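Local coordinates for protein dephospho-CoA kinase (Mycobacterium paratuberculosis, PDB 6N39) that probably phosphorylates the 3'-hydroxyl of dephospho-CoA with ATP, the last step of coenzyme A biosynthesis, and carries a C-terminal UPF0157 (GrpB-family) domain involved in its proper folding, at residues R201-A215 against I329-V341. Sequence-based numbering, arbitrary orientation.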
# COMPACT_ATOMS: atom_id res chain seq x y z
N ARG A 201 9.07 -12.45 -1.65
CA ARG A 201 8.58 -11.11 -1.37
C ARG A 201 8.31 -10.89 0.12
O ARG A 201 8.79 -9.91 0.70
CB ARG A 201 7.32 -10.82 -2.19
CG ARG A 201 7.11 -9.34 -2.39
CD ARG A 201 6.10 -9.03 -3.45
NE ARG A 201 5.66 -7.65 -3.30
CZ ARG A 201 4.78 -7.07 -4.10
NH1 ARG A 201 4.24 -7.76 -5.11
NH2 ARG A 201 4.45 -5.81 -3.90
N ILE A 202 7.59 -11.80 0.77
CA ILE A 202 7.18 -11.55 2.14
C ILE A 202 8.35 -11.70 3.10
O ILE A 202 8.56 -10.85 3.98
CB ILE A 202 6.00 -12.46 2.53
CG1 ILE A 202 4.77 -12.06 1.71
CG2 ILE A 202 5.68 -12.31 4.02
CD1 ILE A 202 3.61 -13.03 1.80
N VAL A 203 9.14 -12.78 2.97
CA VAL A 203 10.29 -12.96 3.86
C VAL A 203 11.25 -11.78 3.79
O VAL A 203 11.58 -11.21 4.85
CB VAL A 203 10.98 -14.31 3.57
CG1 VAL A 203 12.39 -14.31 4.14
CG2 VAL A 203 10.16 -15.49 4.15
N PRO A 204 11.74 -11.36 2.62
CA PRO A 204 12.64 -10.19 2.61
C PRO A 204 11.96 -8.89 3.02
O PRO A 204 12.61 -8.06 3.66
CB PRO A 204 13.16 -10.14 1.16
CG PRO A 204 12.14 -10.91 0.36
CD PRO A 204 11.60 -11.96 1.28
N PHE A 205 10.67 -8.70 2.72
CA PHE A 205 9.95 -7.51 3.19
C PHE A 205 10.00 -7.43 4.72
O PHE A 205 10.40 -6.41 5.29
CB PHE A 205 8.50 -7.56 2.68
CG PHE A 205 7.73 -6.24 2.81
CD1 PHE A 205 8.31 -5.09 3.33
CD2 PHE A 205 6.40 -6.18 2.38
CE1 PHE A 205 7.58 -3.89 3.43
CE2 PHE A 205 5.66 -5.00 2.48
CZ PHE A 205 6.26 -3.84 2.99
N ALA A 206 9.62 -8.52 5.39
CA ALA A 206 9.63 -8.54 6.86
C ALA A 206 11.04 -8.38 7.41
O ALA A 206 11.26 -7.66 8.39
CB ALA A 206 9.01 -9.85 7.38
N HIS A 207 12.02 -9.07 6.80
CA HIS A 207 13.39 -8.97 7.30
C HIS A 207 13.92 -7.55 7.14
O HIS A 207 14.58 -7.03 8.04
CB HIS A 207 14.30 -9.96 6.57
CG HIS A 207 15.73 -9.86 6.99
ND1 HIS A 207 16.16 -10.18 8.25
CD2 HIS A 207 16.83 -9.49 6.30
CE1 HIS A 207 17.47 -10.01 8.33
NE2 HIS A 207 17.90 -9.60 7.15
N ASN A 208 13.63 -6.93 6.00
CA ASN A 208 14.06 -5.55 5.76
C ASN A 208 13.44 -4.61 6.76
O ASN A 208 14.12 -3.70 7.26
CB ASN A 208 13.68 -5.12 4.34
CG ASN A 208 14.64 -5.67 3.29
OD1 ASN A 208 15.71 -6.17 3.61
ND2 ASN A 208 14.26 -5.54 2.03
N LEU A 209 12.14 -4.78 7.05
CA LEU A 209 11.48 -3.92 8.03
C LEU A 209 12.12 -4.08 9.39
O LEU A 209 12.41 -3.09 10.08
CB LEU A 209 9.99 -4.26 8.12
CG LEU A 209 9.03 -3.61 7.14
CD1 LEU A 209 7.60 -3.99 7.54
CD2 LEU A 209 9.21 -2.06 7.09
N SER A 210 12.37 -5.32 9.80
CA SER A 210 12.95 -5.59 11.11
C SER A 210 14.36 -5.03 11.24
O SER A 210 14.78 -4.70 12.35
CB SER A 210 12.95 -7.09 11.37
OG SER A 210 13.78 -7.37 12.47
N THR A 211 15.12 -4.97 10.15
CA THR A 211 16.47 -4.42 10.22
C THR A 211 16.51 -2.99 9.69
O THR A 211 17.60 -2.44 9.53
CB THR A 211 17.47 -5.28 9.44
OG1 THR A 211 16.95 -5.57 8.13
CG2 THR A 211 17.78 -6.60 10.17
N ARG A 212 15.35 -2.40 9.41
CA ARG A 212 15.23 -1.04 8.88
C ARG A 212 16.10 -0.86 7.63
O ARG A 212 16.79 0.15 7.46
CB ARG A 212 15.57 -0.00 9.95
CG ARG A 212 15.04 -0.37 11.34
CD ARG A 212 13.94 0.56 11.84
NE ARG A 212 13.55 0.26 13.22
CZ ARG A 212 12.89 -0.83 13.61
NH1 ARG A 212 12.54 -1.76 12.72
NH2 ARG A 212 12.57 -1.01 14.89
N GLN A 213 16.06 -1.85 6.75
CA GLN A 213 16.70 -1.80 5.44
C GLN A 213 15.65 -1.54 4.37
O GLN A 213 14.47 -1.85 4.55
CB GLN A 213 17.43 -3.11 5.13
CG GLN A 213 18.73 -3.30 5.91
CD GLN A 213 19.48 -4.55 5.44
OE1 GLN A 213 19.16 -5.68 5.83
NE2 GLN A 213 20.47 -4.35 4.58
N ILE A 214 16.09 -1.00 3.23
CA ILE A 214 15.18 -0.70 2.13
C ILE A 214 15.52 -1.60 0.96
O ILE A 214 16.61 -2.18 0.87
CB ILE A 214 15.25 0.78 1.72
CG1 ILE A 214 16.64 1.11 1.16
CG2 ILE A 214 14.91 1.69 2.91
CD1 ILE A 214 16.61 2.08 -0.02
N ALA A 215 14.57 -1.72 0.03
CA ALA A 215 14.74 -2.51 -1.19
C ALA A 215 15.04 -1.58 -2.36
O ALA A 215 14.16 -0.84 -2.81
CB ALA A 215 13.49 -3.34 -1.47
N ILE A 329 13.71 11.37 3.90
CA ILE A 329 13.39 10.43 2.83
C ILE A 329 13.34 9.03 3.42
O ILE A 329 14.20 8.64 4.22
CB ILE A 329 14.37 10.52 1.64
CG1 ILE A 329 14.02 9.50 0.53
CG2 ILE A 329 15.81 10.37 2.10
CD1 ILE A 329 15.01 9.56 -0.73
N HIS A 330 12.29 8.30 3.08
CA HIS A 330 12.10 6.90 3.42
C HIS A 330 12.08 6.11 2.12
O HIS A 330 11.97 6.67 1.03
CB HIS A 330 10.77 6.68 4.17
CG HIS A 330 10.66 7.41 5.47
ND1 HIS A 330 10.36 6.76 6.65
CD2 HIS A 330 10.77 8.73 5.78
CE1 HIS A 330 10.32 7.65 7.64
NE2 HIS A 330 10.54 8.85 7.13
N ALA A 331 12.13 4.78 2.24
CA ALA A 331 11.91 3.98 1.04
C ALA A 331 11.26 2.66 1.44
O ALA A 331 11.31 2.25 2.60
CB ALA A 331 13.22 3.70 0.27
N SER A 332 10.65 2.00 0.45
CA SER A 332 9.93 0.77 0.76
C SER A 332 10.92 -0.34 1.09
O SER A 332 11.98 -0.44 0.49
CB SER A 332 9.05 0.34 -0.41
OG SER A 332 8.44 -0.90 -0.12
N ALA A 333 10.54 -1.19 2.05
CA ALA A 333 11.26 -2.42 2.35
C ALA A 333 10.79 -3.59 1.49
O ALA A 333 11.33 -4.69 1.64
CB ALA A 333 11.09 -2.77 3.84
N ASP A 334 9.80 -3.38 0.62
CA ASP A 334 9.21 -4.47 -0.16
C ASP A 334 9.97 -4.62 -1.48
O ASP A 334 9.86 -3.73 -2.34
CB ASP A 334 7.73 -4.16 -0.41
CG ASP A 334 7.00 -5.27 -1.18
OD1 ASP A 334 7.62 -6.26 -1.60
OD2 ASP A 334 5.77 -5.14 -1.35
N PRO A 335 10.74 -5.69 -1.69
CA PRO A 335 11.48 -5.81 -2.96
C PRO A 335 10.58 -5.94 -4.18
O PRO A 335 11.07 -5.75 -5.29
CB PRO A 335 12.34 -7.07 -2.76
CG PRO A 335 11.60 -7.88 -1.73
CD PRO A 335 10.95 -6.87 -0.81
N GLY A 336 9.30 -6.25 -4.01
CA GLY A 336 8.39 -6.26 -5.14
C GLY A 336 7.93 -4.89 -5.62
O GLY A 336 7.30 -4.81 -6.67
N ARG A 337 8.21 -3.81 -4.89
CA ARG A 337 7.76 -2.47 -5.30
C ARG A 337 8.68 -1.41 -4.72
O ARG A 337 8.30 -0.65 -3.81
CB ARG A 337 6.31 -2.24 -4.87
CG ARG A 337 5.69 -0.88 -5.31
CD ARG A 337 5.82 -0.62 -6.82
NE ARG A 337 7.15 -0.10 -7.17
CZ ARG A 337 7.67 -0.18 -8.39
NH1 ARG A 337 6.98 -0.75 -9.38
NH2 ARG A 337 8.89 0.29 -8.62
N PRO A 338 9.91 -1.31 -5.22
CA PRO A 338 10.78 -0.21 -4.79
C PRO A 338 10.09 1.14 -4.95
O PRO A 338 9.46 1.43 -5.97
CB PRO A 338 12.00 -0.34 -5.72
CG PRO A 338 12.03 -1.81 -6.08
CD PRO A 338 10.57 -2.19 -6.20
N THR A 339 10.22 1.97 -3.91
CA THR A 339 9.50 3.22 -3.74
C THR A 339 10.36 4.17 -2.92
O THR A 339 10.84 3.78 -1.86
CB THR A 339 8.16 3.01 -3.00
OG1 THR A 339 7.43 1.91 -3.55
CG2 THR A 339 7.31 4.26 -3.01
N ASN A 340 10.52 5.41 -3.38
CA ASN A 340 11.10 6.47 -2.57
C ASN A 340 10.00 7.39 -2.06
O ASN A 340 9.11 7.77 -2.81
CB ASN A 340 12.09 7.31 -3.39
CG ASN A 340 13.29 6.54 -3.83
OD1 ASN A 340 13.78 5.68 -3.11
ND2 ASN A 340 13.78 6.85 -5.03
N VAL A 341 10.06 7.75 -0.78
CA VAL A 341 9.06 8.62 -0.18
C VAL A 341 9.80 9.84 0.37
O VAL A 341 10.39 9.79 1.45
CB VAL A 341 8.25 7.92 0.92
CG1 VAL A 341 7.23 8.87 1.54
CG2 VAL A 341 7.53 6.70 0.35
O HOH W 1 12.28 0.80 -1.96
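One face of the Phe-205 ring is covered by Asp-334, whose CB stands 3.5 Å from the ring centroid and 6° off the normal, a CH-pi contact; the carboxylate plane lies nearly parallel to the ring. At the edge of the Arg-201 guanidinium sits that same carboxylate, and Gly-336 CA lies over one face. With CG anti to the backbone N (chi1 -156°) and the chain extended as far as NE, Arg-201 forms a side-on, two-nitrogen salt bridge, the two planes twisted against each other: NE uses the syn lone pair of Asp-334 OD1 at 2.9 Å, while NH2 reaches Asp-334 OD2 at 2.9 Å. Asp-334 OD1 also accepts from Gly-336 N, above the carboxylate plane, closing an Asx turn. Further along the helix, Asn-208 ND2 donates to Ala-333 O (3.1 Å), which lies close to the amide plane, while ND2 is tilted from the carbonyl plane. Past the Schellman motif that ends the helix, Ala-215 N bonds Ser-332 O at 2.9 Å, almost straight (176°), and a water lies within hydrogen-bonding distance of Ala-215 O and Ser-332 O. The contact thus joins helix 187-210, which packs through Phe-205 and Leu-209 on strand 10-16 of the kinase sheet, to the loop linking antiparallel strands 328-331 and 339-345 of the GrpB-family domain.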